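Local coordinates for UPF0311 protein CA_C3321 (Clostridium acetobutylicum ATCC 824, PDB 3G7G), which is of unknown function but folds as an antiparallel beta-barrel of the DUF3237 (UPF0311) family, akin to the allene oxide cyclase barrels, at residues Gly53-Gly58 and Tyr77-Asp82; Ala85-Glu90 and Pro122-Tyr127. All blocks are in the same frame, centred on the assembly; numbering follows the deposited sequence.

Interaction 1 of 2, residues Gly53-Gly58 and Tyr77-Asp82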
loop_
_atom_site.group_PDB
_atom_site.type_symbol
_atom_site.label_atom_id
_atom_site.label_comp_id
_atom_site.label_asym_id
_atom_site.label_seq_id
_atom_site.Cartn_x
_atom_site.Cartn_y
_atom_site.Cartn_z
ATOM N N GLY A 53 -27.333 -8.023 2.826
ATOM C CA GLY A 53 -27.004 -8.306 1.439
ATOM C C GLY A 53 -26.234 -9.583 1.257
ATOM O O GLY A 53 -26.336 -10.506 2.062
ATOM N N LYS A 54 -25.462 -9.638 0.172
ATOM C CA LYS A 54 -24.712 -10.821 -0.169
ATOM C C LYS A 54 -23.335 -10.409 -0.686
ATOM O O LYS A 54 -23.142 -9.282 -1.132
ATOM C CB LYS A 54 -25.449 -11.660 -1.219
ATOM C CG LYS A 54 -25.394 -11.053 -2.632
ATOM C CD LYS A 54 -26.452 -11.616 -3.606
ATOM C CE LYS A 54 -26.167 -13.085 -4.024
ATOM N NZ LYS A 54 -27.422 -13.739 -4.661
ATOM N N VAL A 55 -22.387 -11.328 -0.579
ATOM C CA VAL A 55 -21.088 -11.197 -1.219
ATOM C C VAL A 55 -21.211 -11.524 -2.701
ATOM O O VAL A 55 -21.909 -12.450 -3.077
ATOM C CB VAL A 55 -20.096 -12.147 -0.577
ATOM C CG1 VAL A 55 -18.794 -12.114 -1.282
ATOM C CG2 VAL A 55 -19.921 -11.792 0.938
ATOM N N LEU A 56 -20.516 -10.758 -3.542
ATOM C CA LEU A 56 -20.557 -10.947 -5.007
ATOM C C LEU A 56 -19.432 -11.901 -5.466
ATOM O O LEU A 56 -18.570 -12.255 -4.676
ATOM C CB LEU A 56 -20.429 -9.583 -5.692
ATOM C CG LEU A 56 -21.565 -8.580 -5.526
ATOM C CD1 LEU A 56 -21.224 -7.179 -6.109
ATOM C CD2 LEU A 56 -22.858 -9.138 -6.174
ATOM N N PRO A 57 -19.450 -12.345 -6.735
ATOM C CA PRO A 57 -18.328 -13.177 -7.229
ATOM C C PRO A 57 -17.008 -12.409 -7.286
ATOM O O PRO A 57 -16.999 -11.184 -7.266
ATOM C CB PRO A 57 -18.770 -13.561 -8.645
ATOM C CG PRO A 57 -20.309 -13.299 -8.676
ATOM C CD PRO A 57 -20.475 -12.129 -7.775
ATOM N N GLY A 58 -15.906 -13.131 -7.330
ATOM C CA GLY A 58 -14.595 -12.516 -7.571
ATOM C C GLY A 58 -13.690 -12.369 -6.368
ATOM O O GLY A 58 -12.594 -11.873 -6.501
ATOM N N TYR A 77 -12.905 -8.285 -2.085
ATOM C CA TYR A 77 -14.210 -8.760 -2.489
ATOM C C TYR A 77 -15.228 -7.628 -2.368
ATOM O O TYR A 77 -14.880 -6.516 -1.975
ATOM C CB TYR A 77 -14.604 -9.965 -1.640
ATOM C CG TYR A 77 -14.672 -9.719 -0.154
ATOM C CD1 TYR A 77 -15.880 -9.454 0.476
ATOM C CD2 TYR A 77 -13.540 -9.807 0.631
ATOM C CE1 TYR A 77 -15.932 -9.249 1.847
ATOM C CE2 TYR A 77 -13.584 -9.573 1.991
ATOM C CZ TYR A 77 -14.779 -9.308 2.601
ATOM O OH TYR A 77 -14.809 -9.104 3.975
ATOM N N ALA A 78 -16.497 -7.908 -2.682
ATOM C CA ALA A 78 -17.525 -6.887 -2.793
ATOM C C ALA A 78 -18.833 -7.471 -2.325
ATOM O O ALA A 78 -19.046 -8.694 -2.340
ATOM C CB ALA A 78 -17.667 -6.411 -4.228
ATOM N N ILE A 79 -19.688 -6.587 -1.871
ATOM C CA ILE A 79 -20.994 -6.997 -1.422
ATOM C C ILE A 79 -21.996 -6.156 -2.168
ATOM O O ILE A 79 -21.680 -5.071 -2.641
ATOM C CB ILE A 79 -21.173 -6.883 0.101
ATOM C CG1 ILE A 79 -20.936 -5.487 0.639
ATOM C CG2 ILE A 79 -20.173 -7.756 0.842
ATOM C CD1 ILE A 79 -21.060 -5.462 2.152
ATOM N N ARG A 80 -23.195 -6.698 -2.299
ATOM C CA ARG A 80 -24.313 -6.026 -2.873
ATOM C C ARG A 80 -25.400 -6.029 -1.840
ATOM O O ARG A 80 -25.804 -7.091 -1.385
ATOM C CB ARG A 80 -24.798 -6.790 -4.071
ATOM C CG ARG A 80 -26.074 -6.209 -4.668
ATOM C CD ARG A 80 -25.925 -6.068 -6.127
ATOM N NE ARG A 80 -25.579 -4.701 -6.409
ATOM C CZ ARG A 80 -24.654 -4.307 -7.262
ATOM N NH1 ARG A 80 -23.873 -5.174 -7.907
ATOM N NH2 ARG A 80 -24.469 -3.019 -7.413
ATOM N N LEU A 81 -25.879 -4.843 -1.492
ATOM C CA LEU A 81 -26.968 -4.715 -0.568
ATOM C C LEU A 81 -28.321 -4.841 -1.264
ATOM O O LEU A 81 -28.440 -4.672 -2.473
ATOM C CB LEU A 81 -26.882 -3.393 0.175
ATOM C CG LEU A 81 -25.631 -3.171 1.010
ATOM C CD1 LEU A 81 -25.872 -1.988 1.955
ATOM C CD2 LEU A 81 -25.308 -4.428 1.790
ATOM N N ASP A 82 -29.333 -5.098 -0.455
ATOM C CA ASP A 82 -30.667 -5.346 -0.927
ATOM C C ASP A 82 -31.334 -4.100 -1.541
ATOM O O ASP A 82 -32.282 -4.239 -2.266
ATOM C CB ASP A 82 -31.523 -5.907 0.215
ATOM C CG ASP A 82 -31.636 -4.947 1.385
ATOM O OD1 ASP A 82 -30.873 -3.932 1.396
ATOM O OD2 ASP A 82 -32.470 -5.221 2.290
HETATM O O HOH W 1 -16.502 -10.375 -4.361
#
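The beta hairpin of strands 53-65 and 71-81 is joined here at its open end, where Lys54 and Arg80 form an antiparallel hydrogen-bonded pair. Arg80 N bonds Lys54 O at 2.8 Å, and Lys54 N returns a bond of 3.0 Å to Arg80 O. Two residues on, the ladder carries over into the loop: Leu56 N bonds Ala78 O at 2.8 Å. Beyond that the strands part, and a water takes over, donating to Leu56 O and accepting from Ala78 N. At the other end Gly53 CA lies 3.3 Å from Arg80 O, close against the opposite backbone.

The hairpin supplies two adjacent strands of a closed eight-stranded antiparallel barrel; one face carries the buried Val55 and Ile79, the other meets the second subunit. On the Val55 and Ile79 face the methyls Val55 CG2 and Ile79 CG2 meet at 4.0 Å. Val55 turns CG1 anti to its own N (chi1 175°), which sends that methyl toward the Tyr77 ring. Ile41 of strand 34-47 touches both Val55 and Tyr77.

On the other face the Leu56 side chain crosses that of Arg80: Leu56 CD2 is 3.7 Å from Arg80 CB, and Leu56 CD1 comes near Arg80 NH1. Bends at chi2 and chi3 fold the arginine round, and its NH2 bonds the backbone O of Gly84. Ile27 of the second subunit packs on Leu56, Ala78 and Arg80.

Interaction 2 of 2, residues Ala85-Glu90 and Pro122-Tyr127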
loop_
_atom_site.group_PDB
_atom_site.type_symbol
_atom_site.label_atom_id
_atom_site.label_comp_id
_atom_site.label_asym_id
_atom_site.label_seq_id
_atom_site.Cartn_x
_atom_site.Cartn_y
_atom_site.Cartn_z
ATOM N N ALA A 85 -27.164 -1.120 -3.784
ATOM C CA ALA A 85 -25.823 -0.497 -3.626
ATOM C C ALA A 85 -24.728 -1.537 -3.484
ATOM O O ALA A 85 -24.948 -2.590 -2.922
ATOM C CB ALA A 85 -25.809 0.399 -2.402
ATOM N N ALA A 86 -23.544 -1.239 -4.009
ATOM C CA ALA A 86 -22.395 -2.099 -3.859
ATOM C C ALA A 86 -21.370 -1.460 -2.949
ATOM O O ALA A 86 -21.298 -0.243 -2.822
ATOM C CB ALA A 86 -21.764 -2.385 -5.224
ATOM N N ILE A 87 -20.565 -2.311 -2.320
ATOM C CA ILE A 87 -19.413 -1.905 -1.524
ATOM C C ILE A 87 -18.284 -2.846 -1.844
ATOM O O ILE A 87 -18.435 -4.046 -1.740
ATOM C CB ILE A 87 -19.700 -1.995 0.002
ATOM C CG1 ILE A 87 -20.943 -1.169 0.361
ATOM C CG2 ILE A 87 -18.482 -1.465 0.824
ATOM C CD1 ILE A 87 -22.020 -1.895 1.032
ATOM N N TYR A 88 -17.150 -2.263 -2.211
ATOM C CA TYR A 88 -15.923 -2.959 -2.476
ATOM C C TYR A 88 -15.041 -2.871 -1.230
ATOM O O TYR A 88 -14.818 -1.783 -0.668
ATOM C CB TYR A 88 -15.245 -2.321 -3.671
ATOM C CG TYR A 88 -13.889 -2.861 -3.917
ATOM C CD1 TYR A 88 -13.707 -4.204 -4.269
ATOM C CD2 TYR A 88 -12.772 -2.052 -3.788
ATOM C CE1 TYR A 88 -12.430 -4.725 -4.482
ATOM C CE2 TYR A 88 -11.508 -2.557 -4.018
ATOM C CZ TYR A 88 -11.344 -3.896 -4.347
ATOM O OH TYR A 88 -10.084 -4.384 -4.582
ATOM N N ILE A 89 -14.552 -4.017 -0.797
ATOM C CA ILE A 89 -13.875 -4.155 0.485
ATOM C C ILE A 89 -12.464 -4.657 0.252
ATOM O O ILE A 89 -12.299 -5.621 -0.462
ATOM C CB ILE A 89 -14.589 -5.200 1.377
ATOM C CG1 ILE A 89 -16.054 -4.853 1.490
ATOM C CG2 ILE A 89 -13.948 -5.297 2.791
ATOM C CD1 ILE A 89 -16.766 -5.600 2.524
ATOM N N GLU A 90 -11.479 -3.950 0.803
ATOM C CA GLU A 90 -10.114 -4.431 0.967
ATOM C C GLU A 90 -9.919 -4.599 2.467
ATOM O O GLU A 90 -9.987 -3.616 3.189
ATOM C CB GLU A 90 -9.141 -3.397 0.438
ATOM C CG GLU A 90 -8.440 -3.737 -0.818
ATOM C CD GLU A 90 -7.181 -4.595 -0.549
ATOM O OE1 GLU A 90 -7.196 -5.373 0.456
ATOM O OE2 GLU A 90 -6.197 -4.484 -1.331
ATOM N N PRO A 122 -10.635 -3.128 7.605
ATOM C CA PRO A 122 -11.257 -2.921 6.301
ATOM C C PRO A 122 -11.244 -1.461 5.799
ATOM O O PRO A 122 -11.405 -0.506 6.600
ATOM C CB PRO A 122 -12.671 -3.407 6.529
ATOM C CG PRO A 122 -12.932 -3.002 7.988
ATOM C CD PRO A 122 -11.621 -3.103 8.694
ATOM N N THR A 123 -11.019 -1.343 4.484
ATOM C CA THR A 123 -11.164 -0.136 3.679
ATOM C C THR A 123 -12.334 -0.372 2.731
ATOM O O THR A 123 -12.396 -1.435 2.061
ATOM C CB THR A 123 -9.868 0.085 2.846
ATOM O OG1 THR A 123 -8.759 0.250 3.735
ATOM C CG2 THR A 123 -9.935 1.301 1.951
ATOM N N PHE A 124 -13.234 0.609 2.630
ATOM C CA PHE A 124 -14.383 0.522 1.758
ATOM C C PHE A 124 -14.378 1.509 0.604
ATOM O O PHE A 124 -13.873 2.616 0.722
ATOM C CB PHE A 124 -15.669 0.726 2.539
ATOM C CG PHE A 124 -15.845 -0.236 3.676
ATOM C CD1 PHE A 124 -16.202 -1.541 3.459
ATOM C CD2 PHE A 124 -15.609 0.167 4.970
ATOM C CE1 PHE A 124 -16.358 -2.413 4.545
ATOM C CE2 PHE A 124 -15.772 -0.686 6.015
ATOM C CZ PHE A 124 -16.136 -1.961 5.813
ATOM N N GLU A 125 -14.986 1.086 -0.501
ATOM C CA GLU A 125 -15.232 1.943 -1.648
ATOM C C GLU A 125 -16.710 1.825 -1.988
ATOM O O GLU A 125 -17.194 0.741 -2.135
ATOM C CB GLU A 125 -14.329 1.527 -2.793
ATOM C CG GLU A 125 -14.502 2.330 -4.015
ATOM C CD GLU A 125 -13.641 1.877 -5.098
ATOM O OE1 GLU A 125 -14.101 1.074 -5.916
ATOM O OE2 GLU A 125 -12.490 2.319 -5.138
ATOM N N THR A 126 -17.426 2.947 -2.024
ATOM C CA THR A 126 -18.878 2.981 -2.198
ATOM C C THR A 126 -19.223 3.995 -3.314
ATOM O O THR A 126 -18.387 4.797 -3.676
ATOM C CB THR A 126 -19.576 3.375 -0.902
ATOM O OG1 THR A 126 -19.142 4.675 -0.510
ATOM C CG2 THR A 126 -19.229 2.407 0.207
ATOM N N TYR A 127 -20.440 3.923 -3.866
ATOM C CA TYR A 127 -20.801 4.655 -5.109
ATOM C C TYR A 127 -22.128 5.386 -4.994
ATOM O O TYR A 127 -22.835 5.634 -5.998
ATOM C CB TYR A 127 -20.815 3.697 -6.315
ATOM C CG TYR A 127 -19.702 2.700 -6.204
ATOM C CD1 TYR A 127 -18.446 2.986 -6.708
ATOM C CD2 TYR A 127 -19.879 1.503 -5.511
ATOM C CE1 TYR A 127 -17.399 2.092 -6.557
ATOM C CE2 TYR A 127 -18.840 0.595 -5.378
ATOM C CZ TYR A 127 -17.587 0.914 -5.883
ATOM O OH TYR A 127 -16.518 0.025 -5.766
HETATM O O HOH W 2 -22.457 2.333 -3.068
HETATM O O HOH W 3 -11.845 -0.777 -0.633
#
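The Phe124 ring takes Ile89 CD1 at its edge, in plane, 3.8 Å from Phe124 CE1, while Ile87 CG2 comes in obliquely to 3.5 Å from Phe124 CD1. Phe139 forms an edge-to-face stack with Phe124. Across the sheet, the Tyr127 ring presents its edge to Ala86 O, and Tyr127 OH sits 3.4 Å from Tyr88 CB. Tyr127 OH donates to Glu125 OE1 at 2.6 Å, and the carboxylate oxygen accepts with its anti lone pair, the one away from OE2. The extended Glu125 chain (chi1 180°) carries the carboxylate obliquely across to the Tyr88 ring, Glu125 OE1 4.0 Å from Tyr88 CD2, the two planes 41° apart.

Between these two layers strands 86-96 and 117-126 of the barrel run antiparallel. Tyr88 and Glu125 exchange two backbone bonds, as do Glu90 and Thr123, where Thr123 N reaches Glu90 O at 2.8 Å. One water donates to both Tyr88 O and Thr123 O; another links Ala86 O with Tyr127 N.

Glu125 OE1 also forms a salt bridge to Arg36 of the second subunit, and Tyr88 OH is hydrogen-bonded to Ser62 OG of the second subunit. With a phenol and a guanidinium both on OE1, the buried carboxylate would be expected to favour its ionised form.

Overall arrangement
Interactions 1 and 2 sit side by side in one barrel wall, their centres about 10 Å apart, and strands 71-81 and 86-96 join them: Tyr77 O with Ile89 N and Ile79 N with Ile87 O are probable hydrogen bonds. Their apolar faces run together, Ile79 on Ile87 and Tyr77 on Ile89. Interaction 2 is the more buried; interaction 1 is partly exposed where its hairpin opens. Both reach the second subunit, but differently. Residues 53-58 and 77-82 meet it by packing, chiefly around its Ile27, whereas 85-90 and 122-127 add a salt bridge and a hydrogen bond between two hydroxyls to that packing.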